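Local coordinates for protein aspartate aminotransferase, cytoplasmic (Schizosaccharomyces pombe 972h-, PDB 6JPK) that catalyses the pyridoxal 5'-phosphate-dependent, reversible transfer of an amino group from L-aspartate to 2-oxoglutarate, giving oxaloacetate and L-glutamate, at residues Val140-Thr143 against Leu144-Leu148; Leu237-Phe240 against Val241-Asn244; Ala271-Ala274 against Ser275-Asn278; Leu284-Val287 against Gln288-Ile292; Leu307-Pro310 against Gln311-Ala314. The protein carries 1 engineered substitution. All blocks are in the same frame, centred on the assembly; numbering follows the deposited sequence.

How the contacts relate
All five contacts are local, between neighbours along a helix or at its ends, and they differ mainly in what surrounds them. Contacts 1 to 4 are partly buried, and contact 5 lies at the surface. Contacts 1 and 4 meet across the dimer interface, where Thr143 of one subunit bonds to Asn290 of the other. Contacts 3 and 4 share helix 274-289, the first capping its start with an aspartate, the second closing its end with an asparagine. Contact 2 lies where helix 235-241 gives way to a turn, carries a salt bridge and touches contact 3 through Asn244 and Lys272. Contact 5 is a serine-capped junction of two helices, with no partner from the second subunit.

Contact 1 of 5, residues Val140-Thr143 against Leu144-Leu148; sequences VHRT and LWEKL
Arg142 and Glu146, one turn apart on helix 140-147, form an i to i+4 salt bridge. Arg142 NH1 donates to Glu146 OE2 at 2.9 Å; OE2 sits at the guanidinium edge, close to its plane, whereas NH1 approaches OE2 on the syn side, 34° out of the carboxylate plane. The guanidinium and carboxylate planes stand 65° apart. CG of Arg142, anti to the backbone N (chi1 169°), runs beside the carboxylate, 3.4 Å from Glu146 CD, and a bend at chi3 turns the guanidinium back to OE2. A leucine in place of Arg142 would probably leave the Glu146 carboxylate without its charged mate and freer to turn.

Along the backbone, Glu146 N bonds to Arg142 O at 3.0 Å and Lys147 N to Thr143 O at 2.8 Å. Trp145 sets the edge of its ring at the preceding turn, CD1 lying 3.1 Å from His141 O. The His141 imidazole meets the ring of Trp138, a residue that by similarity binds L-aspartate. Thr143 OG1 bonds to Asn290 OD1 of the second subunit. The helix is the crossover of a beta-alpha-beta unit between strands 131-135 and 152-159, and its polar chemistry is divided: an ion pair within the helix, and hydrogen bonds that tie His141 to Asp219 and Thr137, next to the probable substrate site, and Thr143 to the dimer partner.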
loop_
_atom_site.group_PDB
_atom_site.type_symbol
_atom_site.label_atom_id
_atom_site.label_comp_id
_atom_site.label_asym_id
_atom_site.label_seq_id
_atom_site.Cartn_x
_atom_site.Cartn_y
_atom_site.Cartn_z
ATOM N N VAL A 140 16.223 -1.270 4.932
ATOM C CA VAL A 140 15.033 -0.447 5.104
ATOM C C VAL A 140 14.663 -0.281 6.576
ATOM O O VAL A 140 13.966 0.674 6.926
ATOM C CB VAL A 140 13.876 -1.042 4.274
ATOM C CG1 VAL A 140 12.581 -0.313 4.532
ATOM C CG2 VAL A 140 14.225 -0.956 2.788
ATOM N N HIS A 141 15.112 -1.172 7.463
ATOM C CA HIS A 141 14.811 -0.973 8.880
ATOM C C HIS A 141 15.336 0.370 9.366
ATOM O O HIS A 141 14.676 1.050 10.160
ATOM C CB HIS A 141 15.392 -2.105 9.729
ATOM C CG HIS A 141 14.542 -3.339 9.758
ATOM N ND1 HIS A 141 14.974 -4.529 10.309
ATOM C CD2 HIS A 141 13.286 -3.567 9.306
ATOM C CE1 HIS A 141 14.023 -5.438 10.184
ATOM N NE2 HIS A 141 12.989 -4.879 9.582
ATOM N N ARG A 142 16.510 0.784 8.889
ATOM C CA ARG A 142 17.060 2.055 9.345
ATOM C C ARG A 142 16.334 3.236 8.713
ATOM O O ARG A 142 15.866 4.128 9.422
ATOM C CB ARG A 142 18.559 2.146 9.047
ATOM C CG ARG A 142 19.094 3.559 9.278
ATOM C CD ARG A 142 20.605 3.681 9.037
ATOM N NE ARG A 142 21.371 2.926 10.031
ATOM C CZ ARG A 142 21.766 3.397 11.211
ATOM N NH1 ARG A 142 21.474 4.644 11.595
ATOM N NH2 ARG A 142 22.467 2.611 12.016
ATOM N N THR A 143 16.233 3.260 7.378
ATOM C CA THR A 143 15.680 4.437 6.709
ATOM C C THR A 143 14.197 4.609 7.004
ATOM O O THR A 143 13.725 5.738 7.125
ATOM C CB THR A 143 15.914 4.364 5.189
ATOM O OG1 THR A 143 15.384 3.140 4.667
ATOM C CG2 THR A 143 17.396 4.423 4.876
ATOM N N LEU A 144 13.450 3.516 7.147
ATOM C CA LEU A 144 12.026 3.661 7.437
ATOM C C LEU A 144 11.809 4.391 8.759
ATOM O O LEU A 144 10.954 5.286 8.853
ATOM C CB LEU A 144 11.354 2.283 7.441
ATOM C CG LEU A 144 9.852 2.212 7.729
ATOM C CD1 LEU A 144 9.193 1.093 6.908
ATOM C CD2 LEU A 144 9.578 2.015 9.224
ATOM N N TRP A 145 12.597 4.040 9.787
ATOM C CA TRP A 145 12.435 4.657 11.099
ATOM C C TRP A 145 12.986 6.072 11.113
ATOM O O TRP A 145 12.363 6.972 11.690
ATOM C CB TRP A 145 13.113 3.805 12.180
ATOM C CG TRP A 145 12.287 2.616 12.579
ATOM C CD1 TRP A 145 12.211 1.415 11.940
ATOM C CD2 TRP A 145 11.418 2.520 13.714
ATOM N NE1 TRP A 145 11.344 0.575 12.603
ATOM C CE2 TRP A 145 10.839 1.234 13.691
ATOM C CE3 TRP A 145 11.065 3.403 14.740
ATOM C CZ2 TRP A 145 9.938 0.804 14.655
ATOM C CZ3 TRP A 145 10.165 2.972 15.703
ATOM C CH2 TRP A 145 9.615 1.683 15.654
ATOM N N GLU A 146 14.155 6.288 10.497
ATOM C CA GLU A 146 14.719 7.637 10.414
ATOM C C GLU A 146 13.794 8.588 9.655
ATOM O O GLU A 146 13.648 9.757 10.042
ATOM C CB GLU A 146 16.103 7.606 9.749
ATOM C CG GLU A 146 17.237 7.056 10.635
ATOM C CD GLU A 146 18.583 6.911 9.905
ATOM O OE1 GLU A 146 18.613 7.009 8.654
ATOM O OE2 GLU A 146 19.619 6.696 10.593
ATOM N N LYS A 147 13.170 8.115 8.566
ATOM C CA LYS A 147 12.240 8.971 7.824
ATOM C C LYS A 147 11.057 9.396 8.682
ATOM O O LYS A 147 10.479 10.459 8.449
ATOM C CB LYS A 147 11.708 8.272 6.567
ATOM C CG LYS A 147 12.734 7.957 5.475
ATOM C CD LYS A 147 13.514 9.158 5.011
ATOM C CE LYS A 147 14.321 8.796 3.762
ATOM N NZ LYS A 147 14.994 9.994 3.203
ATOM N N LEU A 148 10.664 8.581 9.659
ATOM C CA LEU A 148 9.585 8.953 10.565
ATOM C C LEU A 148 10.079 9.751 11.751
ATOM O O LEU A 148 9.288 10.054 12.644
ATOM C CB LEU A 148 8.836 7.707 11.048
ATOM C CG LEU A 148 8.015 7.057 9.936
ATOM C CD1 LEU A 148 7.555 5.655 10.310
ATOM C CD2 LEU A 148 6.819 7.949 9.583
#

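Contact 2 of 5, residues Leu237-Phe240 against Val241-Asn244; sequences LNEF and VKYN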
loop_
_atom_site.group_PDB
_atom_site.type_symbol
_atom_site.label_atom_id
_atom_site.label_comp_id
_atom_site.label_asym_id
_atom_site.label_seq_id
_atom_site.Cartn_x
_atom_site.Cartn_y
_atom_site.Cartn_z
ATOM N N LEU A 237 8.379 -15.494 19.519
ATOM C CA LEU A 237 7.159 -14.736 19.769
ATOM C C LEU A 237 6.371 -15.303 20.933
ATOM O O LEU A 237 5.925 -14.568 21.821
ATOM C CB LEU A 237 6.260 -14.758 18.533
ATOM C CG LEU A 237 6.216 -13.561 17.619
ATOM C CD1 LEU A 237 7.608 -13.321 17.087
ATOM C CD2 LEU A 237 5.226 -13.869 16.504
ATOM N N ASN A 238 6.130 -16.610 20.901
ATOM C CA ASN A 238 5.281 -17.220 21.910
ATOM C C ASN A 238 5.992 -17.321 23.249
ATOM O O ASN A 238 5.339 -17.304 24.300
ATOM C CB ASN A 238 4.801 -18.582 21.415
ATOM C CG ASN A 238 3.708 -18.439 20.364
ATOM O OD1 ASN A 238 2.554 -18.154 20.689
ATOM N ND2 ASN A 238 4.075 -18.582 19.109
ATOM N N GLU A 239 7.317 -17.414 23.236
ATOM C CA GLU A 239 8.035 -17.379 24.506
ATOM C C GLU A 239 7.896 -16.014 25.164
ATOM O O GLU A 239 7.700 -15.917 26.385
ATOM C CB GLU A 239 9.506 -17.730 24.293
ATOM C CG GLU A 239 10.228 -18.137 25.573
ATOM C CD GLU A 239 9.716 -19.465 26.160
ATOM O OE1 GLU A 239 9.001 -20.238 25.461
ATOM O OE2 GLU A 239 10.035 -19.735 27.332
ATOM N N PHE A 240 7.963 -14.944 24.362
ATOM C CA PHE A 240 7.869 -13.601 24.916
ATOM C C PHE A 240 6.502 -13.346 25.536
ATOM O O PHE A 240 6.401 -12.581 26.502
ATOM C CB PHE A 240 8.191 -12.556 23.842
ATOM C CG PHE A 240 8.399 -11.172 24.395
ATOM C CD1 PHE A 240 9.571 -10.848 25.055
ATOM C CD2 PHE A 240 7.419 -10.202 24.266
ATOM C CE1 PHE A 240 9.769 -9.579 25.584
ATOM C CE2 PHE A 240 7.607 -8.922 24.793
ATOM C CZ PHE A 240 8.780 -8.610 25.452
ATOM N N VAL A 241 5.452 -14.002 25.028
ATOM C CA VAL A 241 4.108 -13.825 25.586
ATOM C C VAL A 241 4.081 -14.140 27.077
ATOM O O VAL A 241 3.343 -13.504 27.843
ATOM C CB VAL A 241 3.082 -14.691 24.823
ATOM C CG1 VAL A 241 1.702 -14.622 25.513
ATOM C CG2 VAL A 241 2.971 -14.243 23.368
ATOM N N LYS A 242 4.892 -15.109 27.515
ATOM C CA LYS A 242 4.926 -15.519 28.916
ATOM C C LYS A 242 5.266 -14.376 29.863
ATOM O O LYS A 242 4.943 -14.459 31.051
ATOM C CB LYS A 242 5.958 -16.630 29.113
ATOM C CG LYS A 242 5.731 -17.851 28.237
ATOM C CD LYS A 242 6.817 -18.895 28.485
ATOM C CE LYS A 242 6.513 -20.195 27.756
ATOM N NZ LYS A 242 7.609 -21.188 27.961
ATOM N N TYR A 243 5.928 -13.328 29.382
ATOM C CA TYR A 243 6.379 -12.255 30.258
ATOM C C TYR A 243 5.324 -11.177 30.496
ATOM O O TYR A 243 5.561 -10.284 31.310
ATOM C CB TYR A 243 7.653 -11.623 29.692
ATOM C CG TYR A 243 8.782 -12.608 29.506
ATOM C CD1 TYR A 243 9.163 -13.023 28.243
ATOM C CD2 TYR A 243 9.459 -13.137 30.597
ATOM C CE1 TYR A 243 10.184 -13.936 28.066
ATOM C CE2 TYR A 243 10.505 -14.036 30.425
ATOM C CZ TYR A 243 10.847 -14.441 29.152
ATOM O OH TYR A 243 11.863 -15.348 28.960
ATOM N N ASN A 244 4.186 -11.233 29.798
ATOM C CA ASN A 244 3.049 -10.331 30.030
ATOM C C ASN A 244 3.453 -8.856 29.886
ATOM O O ASN A 244 3.129 -8.013 30.725
ATOM C CB ASN A 244 2.412 -10.612 31.404
ATOM C CG ASN A 244 0.937 -10.171 31.498
ATOM O OD1 ASN A 244 0.187 -10.177 30.509
ATOM N ND2 ASN A 244 0.519 -9.792 32.708
HETATM O O HOH W 1 10.623 -18.157 29.349
#
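Lys242 reaches back over the last turn of helix 235-241 to Glu239. Its CB and CG both lie 3.3 Å from Glu239 O, so the chain starts against the backbone of its partner. CG is anti to the carbonyl carbon (chi1 -57°), and the extended chain beyond it carries CD to 3.5 Å from Glu239 OE2 and CE to 3.4 Å from Glu239 OE1. At the tip NZ forms a salt bridge, with a hydrogen bond to Glu239 OE2 at 2.9 Å and a weak one to OE1. Glu239 OE2 also accepts from a water, which is hydrogen-bonded to Tyr243 OH.

This is a helix C-terminus running into a type I beta turn, Val241 to Asn244, with Asn244 leaving helical geometry at positive phi. Lys242 N bonds to Glu239 O and Tyr243 N to Phe240 O. Phe240 and Tyr243 meet obliquely, their planes at 58° and CD1 of Phe240 3.9 Å from CD1 of Tyr243. On the inner side the Phe240 ring makes edge-to-face contacts with Phe206 and Phe247, while Asn238 bonds to Leu87 O.

Contact 3 of 5, residues Ala271-Ala274 against Ser275-Asn278; sequences AKDA and STKN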
loop_
_atom_site.group_PDB
_atom_site.type_symbol
_atom_site.label_atom_id
_atom_site.label_comp_id
_atom_site.label_asym_id
_atom_site.label_seq_id
_atom_site.Cartn_x
_atom_site.Cartn_y
_atom_site.Cartn_z
ATOM N N ALA A 271 -1.961 -6.459 23.113
ATOM C CA ALA A 271 -2.265 -5.645 24.277
ATOM C C ALA A 271 -2.336 -6.491 25.544
ATOM O O ALA A 271 -2.497 -7.717 25.503
ATOM C CB ALA A 271 -3.590 -4.905 24.078
ATOM N N LYS A 272 -2.233 -5.817 26.690
ATOM C CA LYS A 272 -2.485 -6.499 27.950
ATOM C C LYS A 272 -3.973 -6.615 28.249
ATOM O O LYS A 272 -4.360 -7.451 29.065
ATOM C CB LYS A 272 -1.775 -5.779 29.101
ATOM C CG LYS A 272 -0.256 -5.898 29.033
ATOM C CD LYS A 272 0.412 -4.934 29.980
ATOM C CE LYS A 272 0.278 -5.395 31.414
ATOM N NZ LYS A 272 1.255 -6.464 31.701
ATOM N N ASP A 273 -4.812 -5.800 27.614
ATOM C CA ASP A 273 -6.251 -5.907 27.824
ATOM C C ASP A 273 -6.985 -5.358 26.609
ATOM O O ASP A 273 -6.426 -4.601 25.804
ATOM C CB ASP A 273 -6.689 -5.181 29.098
ATOM C CG ASP A 273 -6.196 -3.763 29.147
ATOM O OD1 ASP A 273 -6.670 -2.958 28.313
ATOM O OD2 ASP A 273 -5.334 -3.459 30.017
ATOM N N ALA A 274 -8.258 -5.748 26.503
ATOM C CA ALA A 274 -9.069 -5.397 25.342
ATOM C C ALA A 274 -9.244 -3.890 25.224
ATOM O O ALA A 274 -9.285 -3.349 24.114
ATOM C CB ALA A 274 -10.438 -6.086 25.434
ATOM N N SER A 275 -9.374 -3.206 26.361
ATOM C CA SER A 275 -9.542 -1.756 26.361
ATOM C C SER A 275 -8.402 -1.061 25.618
ATOM O O SER A 275 -8.635 -0.232 24.730
ATOM C CB SER A 275 -9.632 -1.253 27.800
ATOM O OG SER A 275 -9.781 0.152 27.804
ATOM N N THR A 276 -7.157 -1.389 25.961
ATOM C CA THR A 276 -6.027 -0.755 25.280
ATOM C C THR A 276 -5.898 -1.241 23.835
ATOM O O THR A 276 -5.524 -0.461 22.946
ATOM C CB THR A 276 -4.744 -1.026 26.067
ATOM O OG1 THR A 276 -4.907 -0.533 27.401
ATOM C CG2 THR A 276 -3.511 -0.368 25.401
ATOM N N LYS A 277 -6.221 -2.513 23.583
ATOM C CA LYS A 277 -6.289 -3.014 22.213
ATOM C C LYS A 277 -7.133 -2.096 21.340
ATOM O O LYS A 277 -6.734 -1.729 20.231
ATOM C CB LYS A 277 -6.855 -4.438 22.214
ATOM C CG LYS A 277 -6.750 -5.166 20.876
ATOM C CD LYS A 277 -7.879 -4.844 19.915
ATOM C CE LYS A 277 -9.200 -5.369 20.399
ATOM N NZ LYS A 277 -10.137 -5.556 19.250
ATOM N N ASN A 278 -8.308 -1.708 21.828
ATOM C CA ASN A 278 -9.194 -0.893 21.005
ATOM C C ASN A 278 -8.717 0.550 20.892
ATOM O O ASN A 278 -8.880 1.164 19.834
ATOM C CB ASN A 278 -10.614 -0.982 21.547
ATOM C CG ASN A 278 -11.236 -2.330 21.242
ATOM O OD1 ASN A 278 -11.118 -2.829 20.119
ATOM N ND2 ASN A 278 -11.844 -2.952 22.241
#
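Asp273 caps the start of helix 274-289, its OD1 accepting from Thr276 N at 2.9 Å. The bond is nearly straight at the hydrogen (166°), and the donor meets OD1 almost along its C-O axis. Thr276 OG1 lies 3.1 Å from the same oxygen, so the amide and the hydroxyl of Thr276 both lie close to OD1. OD1 comes to the Thr276 amide because CG of Asp273 stands between its own backbone N and carbonyl carbon (chi1 52°), which folds the short side chain over the first turn.

The backbone completes the turn. Lys277 N bonds to Asp273 O at 3.1 Å and Asn278 N to Ala274 O at 3.0 Å. A negative charge placed beside amide N-H groups at a helix start would be expected to suit the helix dipole. Farther out, Lys277 NZ donates to Asn278 OD1 and forms its salt bridge with Asp98.

Packing is light: Ala271 CB rests 3.8 Å from Lys277 CB, so the residue that follows strand 264-270 lies against the first helical turn. Ala271 also pairs with Arg99 through backbone hydrogen bonds. The contact thus turns the chain from strand 264-270, a member of the mixed central sheet, into helix 274-289; Thr276 packs on Ala7 and Asn278 on Glu11, both of the second subunit.

Contact 4 of 5, residues Leu284-Val287 against Gln288-Ile292; sequences LCIV and QRNTI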
loop_
_atom_site.group_PDB
_atom_site.type_symbol
_atom_site.label_atom_id
_atom_site.label_comp_id
_atom_site.label_asym_id
_atom_site.label_seq_id
_atom_site.Cartn_x
_atom_site.Cartn_y
_atom_site.Cartn_z
ATOM N N LEU A 284 -4.359 3.282 14.921
ATOM C CA LEU A 284 -3.750 2.653 13.753
ATOM C C LEU A 284 -4.610 2.855 12.513
ATOM O O LEU A 284 -4.083 2.993 11.405
ATOM C CB LEU A 284 -3.541 1.157 14.011
ATOM C CG LEU A 284 -2.498 0.777 15.068
ATOM C CD1 LEU A 284 -2.612 -0.696 15.378
ATOM C CD2 LEU A 284 -1.085 1.103 14.561
ATOM N N CYS A 285 -5.936 2.862 12.686
ATOM C CA CYS A 285 -6.849 3.105 11.573
ATOM C C CYS A 285 -6.705 4.519 11.027
ATOM O O CYS A 285 -6.883 4.734 9.821
ATOM C CB CYS A 285 -8.297 2.854 12.010
ATOM S SG CYS A 285 -8.679 1.080 12.202
ATOM N N ILE A 286 -6.391 5.486 11.890
ATOM C CA ILE A 286 -6.151 6.853 11.425
ATOM C C ILE A 286 -4.929 6.901 10.516
ATOM O O ILE A 286 -4.962 7.505 9.436
ATOM C CB ILE A 286 -6.005 7.809 12.620
ATOM C CG1 ILE A 286 -7.344 7.937 13.351
ATOM C CG2 ILE A 286 -5.485 9.176 12.153
ATOM C CD1 ILE A 286 -7.267 8.805 14.580
ATOM N N VAL A 287 -3.834 6.255 10.928
ATOM C CA VAL A 287 -2.654 6.194 10.066
ATOM C C VAL A 287 -2.994 5.532 8.733
ATOM O O VAL A 287 -2.695 6.067 7.659
ATOM C CB VAL A 287 -1.501 5.467 10.784
ATOM C CG1 VAL A 287 -0.322 5.270 9.820
ATOM C CG2 VAL A 287 -1.067 6.261 12.010
ATOM N N GLN A 288 -3.616 4.348 8.787
ATOM C CA GLN A 288 -4.013 3.618 7.581
ATOM C C GLN A 288 -4.879 4.476 6.659
ATOM O O GLN A 288 -4.674 4.507 5.437
ATOM C CB GLN A 288 -4.774 2.349 7.992
ATOM C CG GLN A 288 -5.146 1.389 6.846
ATOM C CD GLN A 288 -4.185 0.212 6.777
ATOM O OE1 GLN A 288 -2.970 0.397 6.836
ATOM N NE2 GLN A 288 -4.724 -1.006 6.672
ATOM N N ARG A 289 -5.867 5.171 7.231
ATOM C CA ARG A 289 -6.798 5.946 6.418
ATOM C C ARG A 289 -6.073 6.998 5.590
ATOM O O ARG A 289 -6.470 7.280 4.453
ATOM C CB ARG A 289 -7.856 6.617 7.306
ATOM C CG ARG A 289 -9.141 7.008 6.559
ATOM C CD ARG A 289 -10.277 7.510 7.477
ATOM N NE ARG A 289 -10.641 6.558 8.531
ATOM C CZ ARG A 289 -10.564 6.818 9.838
ATOM N NH1 ARG A 289 -10.153 8.011 10.255
ATOM N NH2 ARG A 289 -10.908 5.893 10.731
ATOM N N ASN A 290 -5.013 7.592 6.147
ATOM C CA ASN A 290 -4.333 8.729 5.551
ATOM C C ASN A 290 -3.087 8.342 4.767
ATOM O O ASN A 290 -2.348 9.228 4.330
ATOM C CB ASN A 290 -3.979 9.745 6.640
ATOM C CG ASN A 290 -5.208 10.454 7.167
ATOM O OD1 ASN A 290 -5.761 11.322 6.495
ATOM N ND2 ASN A 290 -5.677 10.050 8.346
ATOM N N THR A 291 -2.829 7.047 4.590
ATOM C CA THR A 291 -1.747 6.565 3.739
ATOM C C THR A 291 -2.266 5.763 2.557
ATOM O O THR A 291 -1.876 6.027 1.416
ATOM C CB THR A 291 -0.756 5.687 4.538
ATOM O OG1 THR A 291 -1.484 4.687 5.268
ATOM C CG2 THR A 291 0.093 6.528 5.510
ATOM N N ILE A 292 -3.126 4.775 2.796
ATOM C CA ILE A 292 -3.528 3.857 1.732
ATOM C C ILE A 292 -5.043 3.735 1.666
ATOM O O ILE A 292 -5.579 3.166 0.710
ATOM C CB ILE A 292 -2.894 2.467 1.923
ATOM C CG1 ILE A 292 -3.439 1.795 3.187
ATOM C CG2 ILE A 292 -1.348 2.562 1.928
ATOM C CD1 ILE A 292 -3.135 0.297 3.263
#
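Ile286 and Asn290 meet at the C-terminal end of helix 274-289, a helix-end contact in which side chains fold back onto the last carbonyls, at the dimer interface. Ile286 O is gripped twice by Asn290: the backbone N donates at 3.3 Å and the side-chain ND2 at 2.9 Å, and the two reach it from opposite faces of the carbonyl plane. CG of Asn290 sits anti to the carbonyl carbon (chi1 -71°), which turns the amide back along the helix, with ND2 3.9 Å from Ile286 CG2; the two side chains lie side by side and point the same way. Replacing Asn290, whose OD1 serves the second subunit, by an alanine would probably cost Ile286 O its second donor and leave Thr143 of that subunit without this acceptor.

One residue on, Thr291 OG1 lies 3.0 Å from Val287 O, and Gln288 O takes up the backbone N of both Thr291 and Ile292. Within the helix, Gln288 N bonds to Leu284 O at 3.0 Å, nearly straight, and Arg289 N to Cys285 O at 2.8 Å. Arg289, bent at chi3, swings back over the preceding turn and lays one face of its guanidinium over Cys285 O, 4.2 Å from the plane.

Among the neighbouring elements, Leu284 and Gln288 pack on Met103 of strand 100-106, and Val287 and Gln288 on Leu114 of helix 107-127. Ile286 turns instead to Ala12 of the second subunit.

Contact 5 of 5, residues Leu307-Pro310 against Gln311-Ala314; sequences LNSP and QLFA
Between Ser309 and Phe313 the backbone enters helix 310-340 with a bond of Phe313 N to Ser309 O, 2.8 Å long, followed by Ala314 N to Pro310 O at 3.0 Å. Ser309 is the N-cap: its OG accepts from Leu312 N at 3.1 Å, with an angle of 165° at the hydrogen. The hydroxyl comes to that amide because OG lies anti to the backbone N of Ser309 (chi1 161°). The same side chain also packs, Ser309 CB lying 3.8 Å from Leu312 CB.

Pro310 takes the first position of the helix, where its lack of an N-H costs no helical bond. Across the junction, Leu307, near the end of helix 297-308, meets Phe313: its CD2 comes within 3.8 Å of Phe313 CE2, the approach to the ring being oblique. Leu307 packs on Ala82 and Phe313 on Val86, both of helix 77-87, while Leu312 sits on Ile59 of helix 51-62. A serine oxygen thus satisfies the amide of Leu312 at the helix start without bringing in a charge, and the Leu307-Phe313 apolar pair bridges the two consecutive helices.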
loop_
_atom_site.group_PDB
_atom_site.type_symbol
_atom_site.label_atom_id
_atom_site.label_comp_id
_atom_site.label_asym_id
_atom_site.label_seq_id
_atom_site.Cartn_x
_atom_site.Cartn_y
_atom_site.Cartn_z
ATOM N N LEU A 307 -5.573 -20.447 5.446
ATOM C CA LEU A 307 -5.437 -20.521 6.900
ATOM C C LEU A 307 -6.692 -21.066 7.576
ATOM O O LEU A 307 -6.592 -21.702 8.629
ATOM C CB LEU A 307 -5.073 -19.141 7.457
ATOM C CG LEU A 307 -3.670 -18.666 7.039
ATOM C CD1 LEU A 307 -3.421 -17.187 7.346
ATOM C CD2 LEU A 307 -2.619 -19.526 7.708
ATOM N N ASN A 308 -7.868 -20.850 6.994
ATOM C CA ASN A 308 -9.113 -21.292 7.612
ATOM C C ASN A 308 -9.593 -22.637 7.089
ATOM O O ASN A 308 -10.639 -23.115 7.532
ATOM C CB ASN A 308 -10.200 -20.227 7.417
ATOM C CG ASN A 308 -9.922 -18.974 8.229
ATOM O OD1 ASN A 308 -9.741 -19.049 9.439
ATOM N ND2 ASN A 308 -9.836 -17.833 7.567
ATOM N N SER A 309 -8.851 -23.269 6.181
ATOM C CA SER A 309 -9.213 -24.591 5.673
ATOM C C SER A 309 -8.239 -25.628 6.210
ATOM O O SER A 309 -7.043 -25.555 5.894
ATOM C CB SER A 309 -9.209 -24.613 4.141
ATOM O OG SER A 309 -9.123 -25.960 3.676
ATOM N N PRO A 310 -8.682 -26.601 7.012
ATOM C CA PRO A 310 -7.738 -27.619 7.505
ATOM C C PRO A 310 -6.971 -28.330 6.396
ATOM O O PRO A 310 -5.762 -28.555 6.536
ATOM C CB PRO A 310 -8.652 -28.578 8.283
ATOM C CG PRO A 310 -9.745 -27.663 8.819
ATOM C CD PRO A 310 -10.003 -26.702 7.663
ATOM N N GLN A 311 -7.623 -28.653 5.281
ATOM C CA GLN A 311 -6.931 -29.380 4.225
ATOM C C GLN A 311 -5.961 -28.477 3.466
ATOM O O GLN A 311 -4.817 -28.867 3.210
ATOM C CB GLN A 311 -7.939 -30.022 3.267
ATOM C CG GLN A 311 -7.243 -30.880 2.229
ATOM C CD GLN A 311 -8.169 -31.403 1.141
ATOM O OE1 GLN A 311 -9.365 -31.622 1.372
ATOM N NE2 GLN A 311 -7.613 -31.603 -0.062
ATOM N N LEU A 312 -6.394 -27.276 3.071
ATOM C CA LEU A 312 -5.459 -26.359 2.419
ATOM C C LEU A 312 -4.300 -26.012 3.347
ATOM O O LEU A 312 -3.148 -25.924 2.904
ATOM C CB LEU A 312 -6.166 -25.085 1.962
ATOM C CG LEU A 312 -7.110 -25.171 0.766
ATOM C CD1 LEU A 312 -7.748 -23.811 0.496
ATOM C CD2 LEU A 312 -6.341 -25.660 -0.459
ATOM N N PHE A 313 -4.586 -25.832 4.641
ATOM C CA PHE A 313 -3.520 -25.557 5.604
ATOM C C PHE A 313 -2.485 -26.675 5.594
ATOM O O PHE A 313 -1.278 -26.413 5.540
ATOM C CB PHE A 313 -4.096 -25.371 7.011
ATOM C CG PHE A 313 -3.105 -24.817 8.016
ATOM C CD1 PHE A 313 -2.174 -25.645 8.648
ATOM C CD2 PHE A 313 -3.129 -23.471 8.360
ATOM C CE1 PHE A 313 -1.262 -25.121 9.582
ATOM C CE2 PHE A 313 -2.229 -22.953 9.297
ATOM C CZ PHE A 313 -1.306 -23.781 9.906
ATOM N N ALA A 314 -2.945 -27.930 5.639
ATOM C CA ALA A 314 -2.025 -29.064 5.607
ATOM C C ALA A 314 -1.234 -29.107 4.301
ATOM O O ALA A 314 -0.047 -29.453 4.298
ATOM C CB ALA A 314 -2.793 -30.375 5.802
#